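Local coordinates for tubulin-like protein CetZ (Methanosaeta thermophila, PDB 3ZID) that binds GTP, probably hydrolyses it as a cytoskeletal member of the tubulin/FtsZ family, and is thought to help control archaeal cell shape, at residues A[20-25]-A[58-63]; A[259-264]-A[320-325]; A[267-272]-A[324-329]. All blocks are in the same frame, centred on the assembly; numbering follows the deposited sequence.

Contact 1 of 3, residues A[20-25]-A[58-63]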
ATOM      1  N   VAL A  20       7.669  10.280   3.349  1.00 15.36           N
ATOM      2  CA  VAL A  20       6.813  11.324   2.787  1.00 17.82           C
ATOM      3  C   VAL A  20       7.204  12.688   3.361  1.00 24.25           C
ATOM      4  O   VAL A  20       7.380  13.651   2.621  1.00 23.04           O
ATOM      5  CB  VAL A  20       5.317  11.042   3.018  1.00 19.18           C
ATOM      6  CG1 VAL A  20       4.490  12.301   2.778  1.00 15.34           C
ATOM      7  CG2 VAL A  20       4.846   9.902   2.110  1.00 12.94           C
ATOM      8  N   ASN A  21       7.358  12.754   4.677  1.00 18.98           N
ATOM      9  CA  ASN A  21       7.767  13.981   5.343  1.00 26.97           C
ATOM     10  C   ASN A  21       9.166  14.416   4.925  1.00 27.82           C
ATOM     11  O   ASN A  21       9.428  15.614   4.727  1.00 26.28           O
ATOM     12  CB  ASN A  21       7.682  13.821   6.867  1.00 21.18           C
ATOM     13  CG  ASN A  21       6.249  13.865   7.374  1.00 26.23           C
ATOM     14  OD1 ASN A  21       5.419  14.587   6.835  1.00 34.05           O
ATOM     15  ND2 ASN A  21       5.948  13.071   8.393  1.00 23.48           N
ATOM     16  N   ARG A  22      10.055  13.437   4.779  1.00 23.53           N
ATOM     17  CA  ARG A  22      11.417  13.691   4.334  1.00 27.18           C
ATOM     18  C   ARG A  22      11.404  14.447   3.001  1.00 29.28           C
ATOM     19  O   ARG A  22      11.927  15.561   2.887  1.00 24.91           O
ATOM     20  CB  ARG A  22      12.199  12.377   4.185  1.00 24.26           C
ATOM     21  CG  ARG A  22      13.705  12.586   3.979  1.00 31.55           C
ATOM     22  CD  ARG A  22      14.430  11.280   3.653  1.00 31.33           C
ATOM     23  NE  ARG A  22      14.100  10.805   2.309  1.00 28.70           N
ATOM     24  CZ  ARG A  22      13.590   9.611   2.034  1.00 24.16           C
ATOM     25  NH1 ARG A  22      13.327   8.741   3.018  1.00 20.36           N
ATOM     26  NH2 ARG A  22      13.341   9.286   0.773  1.00 18.25           N
ATOM     27  N   GLN A  23      10.745  13.853   2.016  1.00 22.19           N
ATOM     28  CA  GLN A  23      10.737  14.381   0.669  1.00 28.58           C
ATOM     29  C   GLN A  23       9.946  15.678   0.574  1.00 32.08           C
ATOM     30  O   GLN A  23      10.242  16.534  -0.271  1.00 28.94           O
ATOM     31  CB  GLN A  23      10.183  13.335  -0.292  1.00 26.72           C
ATOM     32  CG  GLN A  23      11.011  12.070  -0.311  1.00 23.79           C
ATOM     33  CD  GLN A  23      10.528  11.081  -1.332  1.00 22.99           C
ATOM     34  OE1 GLN A  23       9.787  11.423  -2.256  1.00 23.41           O
ATOM     35  NE2 GLN A  23      10.894   9.825  -1.135  1.00 21.51           N
ATOM     36  N   ALA A  24       8.948  15.812   1.446  1.00 30.03           N
ATOM     37  CA  ALA A  24       8.085  16.995   1.487  1.00 31.15           C
ATOM     38  C   ALA A  24       8.856  18.256   1.861  1.00 34.66           C
ATOM     39  O   ALA A  24       8.521  19.357   1.404  1.00 34.13           O
ATOM     40  CB  ALA A  24       6.911  16.773   2.457  1.00 29.87           C
ATOM     41  N   PHE A  25       9.875  18.097   2.703  1.00 37.70           N
ATOM     42  CA  PHE A  25      10.767  19.206   3.062  1.00 44.43           C
ATOM     43  C   PHE A  25      11.470  19.798   1.839  1.00 43.52           C
ATOM     44  O   PHE A  25      11.675  21.007   1.758  1.00 50.85           O
ATOM     45  CB  PHE A  25      11.811  18.775   4.094  1.00 50.11           C
ATOM     46  CG  PHE A  25      11.236  18.408   5.424  1.00 60.15           C
ATOM     47  CD1 PHE A  25       9.946  18.781   5.764  1.00 66.10           C
ATOM     48  CD2 PHE A  25      11.991  17.706   6.347  1.00 63.66           C
ATOM     49  CE1 PHE A  25       9.417  18.449   6.997  1.00 68.25           C
ATOM     50  CE2 PHE A  25      11.470  17.370   7.582  1.00 65.25           C
ATOM     51  CZ  PHE A  25      10.182  17.744   7.908  1.00 66.72           C
ATOM     52  N   LEU A  58      11.632   7.432  14.143  1.00 37.61           N
ATOM     53  CA  LEU A  58      11.250   8.316  13.050  1.00 33.49           C
ATOM     54  C   LEU A  58      12.119   9.562  13.120  1.00 38.56           C
ATOM     55  O   LEU A  58      12.491   9.998  14.205  1.00 41.52           O
ATOM     56  CB  LEU A  58       9.759   8.656  13.109  1.00 29.55           C
ATOM     57  CG  LEU A  58       8.806   7.454  12.991  1.00 27.56           C
ATOM     58  CD1 LEU A  58       7.350   7.896  12.962  1.00 26.73           C
ATOM     59  CD2 LEU A  58       9.127   6.581  11.767  1.00 25.10           C
ATOM     60  N   LYS A  59      12.432  10.141  11.966  1.00 36.07           N
ATOM     61  CA  LYS A  59      13.452  11.190  11.914  1.00 35.83           C
ATOM     62  C   LYS A  59      13.011  12.487  11.264  1.00 31.57           C
ATOM     63  O   LYS A  59      13.637  13.505  11.472  1.00 32.16           O
ATOM     64  CB  LYS A  59      14.683  10.672  11.162  1.00 37.01           C
ATOM     65  CG  LYS A  59      15.339   9.463  11.809  1.00 49.63           C
ATOM     66  CD  LYS A  59      16.320   8.786  10.858  1.00 58.84           C
ATOM     67  CE  LYS A  59      16.925   7.531  11.484  1.00 67.90           C
ATOM     68  NZ  LYS A  59      17.956   6.905  10.606  1.00 72.96           N
ATOM     69  N   PHE A  60      11.922  12.459  10.508  1.00 30.80           N
ATOM     70  CA  PHE A  60      11.480  13.649   9.786  1.00 35.52           C
ATOM     71  C   PHE A  60      10.030  13.982  10.144  1.00 34.10           C
ATOM     72  O   PHE A  60       9.382  14.820   9.515  1.00 28.12           O
ATOM     73  CB  PHE A  60      11.665  13.453   8.271  1.00 29.03           C
ATOM     74  CG  PHE A  60      13.091  13.109   7.875  1.00 35.24           C
ATOM     75  CD1 PHE A  60      14.015  14.104   7.617  1.00 36.44           C
ATOM     76  CD2 PHE A  60      13.506  11.786   7.783  1.00 32.91           C
ATOM     77  CE1 PHE A  60      15.331  13.789   7.267  1.00 34.87           C
ATOM     78  CE2 PHE A  60      14.807  11.469   7.441  1.00 32.93           C
ATOM     79  CZ  PHE A  60      15.722  12.473   7.183  1.00 34.49           C
ATOM     80  N   THR A  61       9.531  13.334  11.187  1.00 34.23           N
ATOM     81  CA  THR A  61       8.145  13.517  11.596  1.00 31.45           C
ATOM     82  C   THR A  61       8.117  14.220  12.935  1.00 27.86           C
ATOM     83  O   THR A  61       8.717  13.746  13.888  1.00 26.03           O
ATOM     84  CB  THR A  61       7.421  12.150  11.711  1.00 30.40           C
ATOM     85  OG1 THR A  61       7.487  11.482  10.448  1.00 26.52           O
ATOM     86  CG2 THR A  61       5.958  12.331  12.093  1.00 32.29           C
ATOM     87  N   ALA A  62       7.402  15.335  12.998  1.00 30.68           N
ATOM     88  CA  ALA A  62       7.289  16.105  14.235  1.00 36.91           C
ATOM     89  C   ALA A  62       6.687  15.292  15.387  1.00 35.80           C
ATOM     90  O   ALA A  62       5.839  14.430  15.170  1.00 28.64           O
ATOM     91  CB  ALA A  62       6.485  17.360  13.993  1.00 37.11           C
ATOM     92  N   ALA A  63       7.104  15.606  16.612  1.00 36.57           N
ATOM     93  CA  ALA A  63       6.674  14.878  17.807  1.00 38.12           C
ATOM     94  C   ALA A  63       5.159  14.886  17.964  1.00 36.29           C
ATOM     95  O   ALA A  63       4.568  13.900  18.402  1.00 38.00           O
ATOM     96  CB  ALA A  63       7.324  15.472  19.041  1.00 44.47           C
TER

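Contact 2 of 3, residues A[259-264]-A[320-325]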
ATOM      1  N   LEU A 259       5.962  -0.036 -12.006  1.00 26.64           N
ATOM      2  CA  LEU A 259       4.841  -0.160 -11.073  1.00 22.76           C
ATOM      3  C   LEU A 259       5.269  -0.560  -9.646  1.00 22.26           C
ATOM      4  O   LEU A 259       6.328  -1.142  -9.462  1.00 25.88           O
ATOM      5  CB  LEU A 259       3.842  -1.183 -11.609  1.00 17.10           C
ATOM      6  CG  LEU A 259       3.280  -0.871 -13.001  1.00 18.13           C
ATOM      7  CD1 LEU A 259       2.426  -2.035 -13.479  1.00 22.43           C
ATOM      8  CD2 LEU A 259       2.499   0.426 -13.028  1.00 23.55           C
ATOM      9  N   LEU A 260       4.447  -0.257  -8.640  1.00 20.30           N
ATOM     10  CA  LEU A 260       4.743  -0.664  -7.263  1.00 15.39           C
ATOM     11  C   LEU A 260       4.302  -2.124  -7.019  1.00 16.40           C
ATOM     12  O   LEU A 260       4.730  -2.788  -6.059  1.00 20.17           O
ATOM     13  CB  LEU A 260       4.053   0.271  -6.273  1.00 14.92           C
ATOM     14  CG  LEU A 260       4.553   1.714  -6.233  1.00 21.13           C
ATOM     15  CD1 LEU A 260       3.680   2.502  -5.299  1.00 17.16           C
ATOM     16  CD2 LEU A 260       6.003   1.771  -5.763  1.00 20.91           C
ATOM     17  N   TYR A 261       3.474  -2.615  -7.931  1.00 16.79           N
ATOM     18  CA  TYR A 261       2.951  -3.957  -7.915  1.00 23.56           C
ATOM     19  C   TYR A 261       3.009  -4.405  -9.376  1.00 28.15           C
ATOM     20  O   TYR A 261       2.550  -3.683 -10.241  1.00 26.49           O
ATOM     21  CB  TYR A 261       1.507  -3.945  -7.383  1.00 18.03           C
ATOM     22  CG  TYR A 261       0.782  -5.280  -7.521  1.00 23.97           C
ATOM     23  CD1 TYR A 261       0.071  -5.593  -8.673  1.00 28.25           C
ATOM     24  CD2 TYR A 261       0.821  -6.229  -6.499  1.00 27.53           C
ATOM     25  CE1 TYR A 261      -0.587  -6.811  -8.799  1.00 33.87           C
ATOM     26  CE2 TYR A 261       0.165  -7.445  -6.619  1.00 25.26           C
ATOM     27  CZ  TYR A 261      -0.534  -7.728  -7.766  1.00 31.59           C
ATOM     28  OH  TYR A 261      -1.172  -8.935  -7.884  1.00 32.28           O
ATOM     29  N   PRO A 262       3.550  -5.607  -9.646  1.00 26.43           N
ATOM     30  CA  PRO A 262       3.819  -6.055 -11.022  1.00 29.90           C
ATOM     31  C   PRO A 262       2.587  -6.461 -11.833  1.00 31.90           C
ATOM     32  O   PRO A 262       2.514  -7.605 -12.290  1.00 29.94           O
ATOM     33  CB  PRO A 262       4.712  -7.286 -10.823  1.00 34.17           C
ATOM     34  CG  PRO A 262       4.318  -7.825  -9.498  1.00 33.97           C
ATOM     35  CD  PRO A 262       3.974  -6.608  -8.648  1.00 33.11           C
ATOM     36  N   ALA A 263       1.647  -5.543 -12.033  1.00 31.68           N
ATOM     37  CA  ALA A 263       0.525  -5.796 -12.939  1.00 32.88           C
ATOM     38  C   ALA A 263       1.022  -5.834 -14.389  1.00 29.29           C
ATOM     39  O   ALA A 263       1.972  -5.144 -14.760  1.00 33.53           O
ATOM     40  CB  ALA A 263      -0.554  -4.755 -12.772  1.00 29.10           C
ATOM     41  N   ASN A 264       0.415  -6.690 -15.196  1.00 29.43           N
ATOM     42  CA  ASN A 264       0.783  -6.796 -16.603  1.00 36.13           C
ATOM     43  C   ASN A 264      -0.248  -6.084 -17.459  1.00 39.52           C
ATOM     44  O   ASN A 264      -1.288  -6.659 -17.789  1.00 42.40           O
ATOM     45  CB  ASN A 264       0.916  -8.262 -17.035  1.00 38.02           C
ATOM     46  CG  ASN A 264       1.527  -8.422 -18.433  1.00 40.65           C
ATOM     47  OD1 ASN A 264       1.416  -7.544 -19.294  1.00 39.03           O
ATOM     48  ND2 ASN A 264       2.164  -9.560 -18.658  1.00 41.05           N
ATOM     49  N   LEU A 320      -3.295   3.014 -11.775  1.00 18.97           N
ATOM     50  CA  LEU A 320      -3.925   1.872 -12.432  1.00 23.40           C
ATOM     51  C   LEU A 320      -4.954   1.242 -11.518  1.00 23.96           C
ATOM     52  O   LEU A 320      -4.778   1.193 -10.307  1.00 26.72           O
ATOM     53  CB  LEU A 320      -2.901   0.798 -12.757  1.00 26.79           C
ATOM     54  CG  LEU A 320      -1.806   1.142 -13.750  1.00 34.62           C
ATOM     55  CD1 LEU A 320      -0.959  -0.101 -14.001  1.00 34.36           C
ATOM     56  CD2 LEU A 320      -2.431   1.651 -15.036  1.00 38.42           C
ATOM     57  N   SER A 321      -6.039   0.793 -12.123  1.00 23.72           N
ATOM     58  CA  SER A 321      -7.051  -0.009 -11.473  1.00 19.27           C
ATOM     59  C   SER A 321      -7.029  -1.406 -12.091  1.00 26.35           C
ATOM     60  O   SER A 321      -6.998  -1.529 -13.313  1.00 30.47           O
ATOM     61  CB  SER A 321      -8.415   0.652 -11.711  1.00 26.37           C
ATOM     62  OG  SER A 321      -9.485  -0.148 -11.261  1.00 43.93           O
ATOM     63  N   LEU A 322      -7.074  -2.455 -11.268  1.00 29.72           N
ATOM     64  CA  LEU A 322      -6.945  -3.828 -11.777  1.00 27.55           C
ATOM     65  C   LEU A 322      -8.293  -4.485 -12.051  1.00 29.55           C
ATOM     66  O   LEU A 322      -9.238  -4.304 -11.285  1.00 33.78           O
ATOM     67  CB  LEU A 322      -6.152  -4.696 -10.796  1.00 21.99           C
ATOM     68  CG  LEU A 322      -4.744  -4.148 -10.545  1.00 20.21           C
ATOM     69  CD1 LEU A 322      -3.951  -5.062  -9.613  1.00 30.15           C
ATOM     70  CD2 LEU A 322      -4.008  -3.914 -11.891  1.00 29.00           C
ATOM     71  N   GLU A 323      -8.384  -5.219 -13.162  1.00 38.21           N
ATOM     72  CA  GLU A 323      -9.501  -6.134 -13.408  1.00 40.10           C
ATOM     73  C   GLU A 323      -9.173  -7.516 -12.848  1.00 42.30           C
ATOM     74  O   GLU A 323     -10.041  -8.211 -12.341  1.00 46.19           O
ATOM     75  CB  GLU A 323      -9.788  -6.269 -14.911  1.00 44.03           C
ATOM     76  CG  GLU A 323     -10.283  -4.996 -15.582  1.00 52.45           C
ATOM     77  CD  GLU A 323     -11.642  -4.534 -15.073  1.00 53.16           C
ATOM     78  OE1 GLU A 323     -12.556  -5.373 -14.937  1.00 48.92           O
ATOM     79  OE2 GLU A 323     -11.793  -3.325 -14.804  1.00 58.66           O
ATOM     80  N   ARG A 324      -7.910  -7.914 -12.985  1.00 39.88           N
ATOM     81  CA  ARG A 324      -7.423  -9.214 -12.537  1.00 40.12           C
ATOM     82  C   ARG A 324      -6.116  -9.035 -11.760  1.00 37.83           C
ATOM     83  O   ARG A 324      -5.345  -8.105 -12.025  1.00 32.52           O
ATOM     84  CB  ARG A 324      -7.200 -10.124 -13.751  1.00 43.48           C
ATOM     85  CG  ARG A 324      -8.414 -10.186 -14.656  1.00 45.64           C
ATOM     86  CD  ARG A 324      -8.207 -11.071 -15.846  1.00 48.59           C
ATOM     87  NE  ARG A 324      -7.677 -10.356 -17.000  1.00 45.98           N
ATOM     88  CZ  ARG A 324      -6.445 -10.529 -17.462  1.00 42.32           C
ATOM     89  NH1 ARG A 324      -5.620 -11.375 -16.853  1.00 48.21           N
ATOM     90  NH2 ARG A 324      -6.040  -9.862 -18.523  1.00 35.53           N
ATOM     91  N   ALA A 325      -5.874  -9.915 -10.791  1.00 29.08           N
ATOM     92  CA  ALA A 325      -4.657  -9.852  -9.994  1.00 27.36           C
ATOM     93  C   ALA A 325      -4.112 -11.238  -9.672  1.00 36.93           C
ATOM     94  O   ALA A 325      -4.160 -11.657  -8.517  1.00 41.53           O
ATOM     95  CB  ALA A 325      -4.930  -9.117  -8.705  1.00 26.85           C
TER

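Contact 3 of 3, residues A[267-272]-A[324-329]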
ATOM      1  N   ALA A 267      -1.224  -7.477 -20.875  1.00 40.06           N
ATOM      2  CA  ALA A 267      -2.126  -8.624 -20.790  1.00 42.33           C
ATOM      3  C   ALA A 267      -3.573  -8.212 -20.521  1.00 43.96           C
ATOM      4  O   ALA A 267      -4.459  -9.057 -20.452  1.00 55.53           O
ATOM      5  CB  ALA A 267      -1.651  -9.593 -19.722  1.00 37.24           C
ATOM      6  N   GLY A 268      -3.805  -6.917 -20.364  1.00 35.50           N
ATOM      7  CA  GLY A 268      -5.136  -6.402 -20.087  1.00 41.00           C
ATOM      8  C   GLY A 268      -5.611  -6.515 -18.638  1.00 42.59           C
ATOM      9  O   GLY A 268      -6.815  -6.505 -18.379  1.00 39.69           O
ATOM     10  N   GLU A 269      -4.671  -6.572 -17.695  1.00 44.73           N
ATOM     11  CA  GLU A 269      -5.003  -6.657 -16.267  1.00 38.90           C
ATOM     12  C   GLU A 269      -5.498  -5.337 -15.663  1.00 36.50           C
ATOM     13  O   GLU A 269      -6.059  -5.324 -14.566  1.00 41.48           O
ATOM     14  CB  GLU A 269      -3.812  -7.190 -15.479  1.00 36.96           C
ATOM     15  CG  GLU A 269      -3.407  -8.594 -15.925  1.00 44.30           C
ATOM     16  CD  GLU A 269      -2.299  -9.195 -15.084  1.00 47.34           C
ATOM     17  OE1 GLU A 269      -1.633  -8.453 -14.320  1.00 42.89           O
ATOM     18  OE2 GLU A 269      -2.096 -10.420 -15.188  1.00 52.67           O
ATOM     19  N   ALA A 270      -5.267  -4.232 -16.362  1.00 27.07           N
ATOM     20  CA  ALA A 270      -5.720  -2.921 -15.903  1.00 28.53           C
ATOM     21  C   ALA A 270      -6.972  -2.506 -16.655  1.00 29.76           C
ATOM     22  O   ALA A 270      -6.972  -2.474 -17.881  1.00 32.37           O
ATOM     23  CB  ALA A 270      -4.616  -1.862 -16.088  1.00 24.16           C
ATOM     24  N   GLY A 271      -8.044  -2.217 -15.918  1.00 27.07           N
ATOM     25  CA  GLY A 271      -9.292  -1.758 -16.516  1.00 27.69           C
ATOM     26  C   GLY A 271      -9.403  -0.252 -16.699  1.00 27.44           C
ATOM     27  O   GLY A 271      -9.980   0.214 -17.679  1.00 29.49           O
ATOM     28  N   ARG A 272      -8.874   0.502 -15.738  1.00 29.40           N
ATOM     29  CA  ARG A 272      -8.896   1.965 -15.765  1.00 29.29           C
ATOM     30  C   ARG A 272      -7.542   2.531 -15.385  1.00 25.37           C
ATOM     31  O   ARG A 272      -6.783   1.906 -14.638  1.00 22.66           O
ATOM     32  CB  ARG A 272      -9.966   2.534 -14.827  1.00 31.28           C
ATOM     33  CG  ARG A 272     -11.383   2.171 -15.230  1.00 41.98           C
ATOM     34  CD  ARG A 272     -12.400   2.465 -14.142  1.00 47.03           C
ATOM     35  NE  ARG A 272     -13.695   1.874 -14.480  1.00 54.59           N
ATOM     36  CZ  ARG A 272     -14.824   2.074 -13.810  1.00 55.55           C
ATOM     37  NH1 ARG A 272     -14.847   2.863 -12.746  1.00 51.34           N
ATOM     38  NH2 ARG A 272     -15.938   1.478 -14.213  1.00 61.90           N
ATOM     39  N   ARG A 324      -7.910  -7.914 -12.985  1.00 39.88           N
ATOM     40  CA  ARG A 324      -7.423  -9.214 -12.537  1.00 40.12           C
ATOM     41  C   ARG A 324      -6.116  -9.035 -11.760  1.00 37.83           C
ATOM     42  O   ARG A 324      -5.345  -8.105 -12.025  1.00 32.52           O
ATOM     43  CB  ARG A 324      -7.200 -10.124 -13.751  1.00 43.48           C
ATOM     44  CG  ARG A 324      -8.414 -10.186 -14.656  1.00 45.64           C
ATOM     45  CD  ARG A 324      -8.207 -11.071 -15.846  1.00 48.59           C
ATOM     46  NE  ARG A 324      -7.677 -10.356 -17.000  1.00 45.98           N
ATOM     47  CZ  ARG A 324      -6.445 -10.529 -17.462  1.00 42.32           C
ATOM     48  NH1 ARG A 324      -5.620 -11.375 -16.853  1.00 48.21           N
ATOM     49  NH2 ARG A 324      -6.040  -9.862 -18.523  1.00 35.53           N
ATOM     50  N   ALA A 325      -5.874  -9.915 -10.791  1.00 29.08           N
ATOM     51  CA  ALA A 325      -4.657  -9.852  -9.994  1.00 27.36           C
ATOM     52  C   ALA A 325      -4.112 -11.238  -9.672  1.00 36.93           C
ATOM     53  O   ALA A 325      -4.160 -11.657  -8.517  1.00 41.53           O
ATOM     54  CB  ALA A 325      -4.930  -9.117  -8.705  1.00 26.85           C
ATOM     55  N   PRO A 326      -3.575 -11.948 -10.675  1.00 34.67           N
ATOM     56  CA  PRO A 326      -3.078 -13.310 -10.420  1.00 36.49           C
ATOM     57  C   PRO A 326      -1.990 -13.348  -9.345  1.00 37.93           C
ATOM     58  O   PRO A 326      -1.879 -14.343  -8.634  1.00 40.92           O
ATOM     59  CB  PRO A 326      -2.547 -13.760 -11.786  1.00 41.61           C
ATOM     60  CG  PRO A 326      -2.355 -12.475 -12.578  1.00 45.16           C
ATOM     61  CD  PRO A 326      -3.429 -11.558 -12.089  1.00 38.64           C
ATOM     62  N   GLY A 327      -1.214 -12.278  -9.214  1.00 35.81           N
ATOM     63  CA  GLY A 327      -0.177 -12.211  -8.193  1.00 36.81           C
ATOM     64  C   GLY A 327      -0.721 -12.332  -6.770  1.00 38.14           C
ATOM     65  O   GLY A 327      -0.092 -12.939  -5.894  1.00 38.77           O
ATOM     66  N   LEU A 328      -1.876 -11.719  -6.532  1.00 32.02           N
ATOM     67  CA  LEU A 328      -2.560 -11.822  -5.243  1.00 37.22           C
ATOM     68  C   LEU A 328      -3.113 -13.224  -4.998  1.00 35.25           C
ATOM     69  O   LEU A 328      -3.136 -13.703  -3.865  1.00 35.39           O
ATOM     70  CB  LEU A 328      -3.681 -10.781  -5.148  1.00 38.24           C
ATOM     71  CG  LEU A 328      -3.207  -9.330  -5.010  1.00 35.54           C
ATOM     72  CD1 LEU A 328      -4.391  -8.408  -4.950  1.00 35.62           C
ATOM     73  CD2 LEU A 328      -2.343  -9.148  -3.781  1.00 32.77           C
ATOM     74  N   VAL A 329      -3.577 -13.879  -6.055  1.00 39.30           N
ATOM     75  CA  VAL A 329      -4.078 -15.250  -5.905  1.00 43.60           C
ATOM     76  C   VAL A 329      -2.943 -16.172  -5.449  1.00 40.65           C
ATOM     77  O   VAL A 329      -3.102 -16.979  -4.521  1.00 39.72           O
ATOM     78  CB  VAL A 329      -4.740 -15.757  -7.199  1.00 43.63           C
ATOM     79  CG1 VAL A 329      -5.132 -17.246  -7.072  1.00 44.56           C
ATOM     80  CG2 VAL A 329      -5.963 -14.902  -7.520  1.00 41.14           C
TER
HETATM   81  O   HOH W   1      -2.481  -7.851 -12.022  1.00 30.35           O

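Contact 1 of 3, residues A[20-25]-A[58-63]
F60 lies against one side of helix 10-30, where R22 supplies an aliphatic surface for its ring. In this CH-pi contact R22 CG stands almost directly over the ring centre, 3.6 Å from the F60 centroid and 4° off the ring normal. With CG anti to the backbone N (chi1 -169°), the first methylenes of R22 pass over the ring, and CB and CD flank CG there. The chain then bends at chi3 and carries the guanidinium away from F60, to where NH2 is hydrogen-bonded to T195 OG1 of helix 186-210.

F25, one turn further along the helix, approaches the edge of the F60 ring, and its CE2 packs 4.0 Å from F60 CB. The carbonyl oxygen of F60 touches both N21 and F25 of the helix, 3.3 Å from N21 CB and 3.4 Å from F25 CZ.

Across the two segments the polar bond is that of N21, whose ND2 donates to T61 OG1 at 3.0 Å with an N-H...O angle of 151°. The hydroxyl lies close to the amide plane. Its stronger partner is D18, a turn earlier on the helix, whose carboxylate also receives the amides of K59 and F60.

Replacing F60 by an alanine would probably leave the R22 methylenes without their aromatic cover and the arginine chain freer to move. Polar bonds to the T61 hydroxyl and to the K59 and F60 amides tie the loop to the helix of the GTPase domain, whereas the F60 side chain is held at the surface by the R22 methylenes and by F25.

Contact 2 of 3, residues A[259-264]-A[320-325]
Y261 and A263, which both reach across to strand 315-322, are joined by a 2.7 Å hydrogen bond from A263 N to Y261 O. It closes an inverse gamma turn centred on P262, in the loop between helix 246-252 and strand 270-279. This loop packs on the end of strand 315-322, in the four-stranded mixed sheet of the C-terminal domain of the tubulin/FtsZ fold. The tight turn sets the side chains on its two sides toward the same leucine.

L322 divides its two methyls between them: CD1 lies 3.9 Å from Y261 CE1, meeting the ring obliquely, and CD2 lies 3.7 Å from A263 CB. Two residues back on the strand, L320 points the same way and meets L259, the two side chains crossing at about a right angle. Here a single methyl does the work, L320 CD1 being 3.6 Å from L259 CD2 and 3.9 Å from L259 CD1. The leucine, alanine and ring contacts are apolar, and most of the touching residues are buried.

Y261 holds its CG anti to the backbone N (chi1 171°), a torsion that lays the ring alongside L322. P262 CD sits 3.6 Å above one face of that ring, toward its rim. Around the tyrosine are T233 of the outer strand 232-238 and L173 and D175 of strand 172-175, at one edge of the parallel GTPase sheet. The backbone of L260 bonds to both D175 and L234, so the loop bridges the two sheets. At the far end of the ring, Y261 OH comes to 3.9 Å from CB of A325, the residue at the N-cap position of helix 326-369.

Contact 3 of 3, residues A[267-272]-A[324-329]
R324 brings its guanidinium over residues 267-269 and donates from NH2 to the carbonyl oxygen of A267. At 2.6 Å this bond is short, but its N-H...O angle of 122° makes it weak, although A267 O does lie in the guanidinium plane at its edge. A bend at chi3 (-91°) brings the group round to this carbonyl. One face of the guanidinium is covered by E269, whose CG is 3.7 Å from R324 NH1.

The two charged groups do not form a salt bridge. Carboxylate and guanidinium planes stand 85° apart, and E269 OE2, 4.0 Å from R324 NH1, is well out of the guanidinium plane, where no N-H points at it. The attraction is therefore one of charge alone, and would probably favour the ionised carboxylate.

These residues lie at the start of strand 270-279 and at the passage from its antiparallel neighbour, strand 315-322, into the long C-terminal helix 326-369, with A325 at the N-cap position and P326 opening the first turn. A325 O accepts a weak bond from L328 N.

E269 OE1 takes two donors. The backbone N of N264 gives it a direct hydrogen bond, and a water donates to it at 2.5 Å. The same water donates to R324 O at 2.9 Å, linking the glutamate to the backbone just before the helix. N264 also binds this loop through its side chain, its OD1 accepting from A267 N. The other carboxylate oxygen, E269 OE2, rests against the proline ring, 3.3 Å from P326 CG.

In the fold
Contacts 2 and 3 form one continuous region: their centres are 5 Å apart, they share R324 and A325, and a probable hydrogen bond of 2.7 Å from E323 N to E269 O joins them. Both gather at the neighbouring ends of strands 270-279 and 315-322, where helix 326-369 departs. Contact 1 belongs to the GTPase domain on the opposite side of the chain's centre, about 29 Å from contact 2 and 34 Å from contact 3, centre to centre. GDP lies nearer contacts 1 and 2, about 10 Å from the R22 side chain and 12 Å from that of Y261, whereas contact 3 is remote from the nucleotide-binding residues.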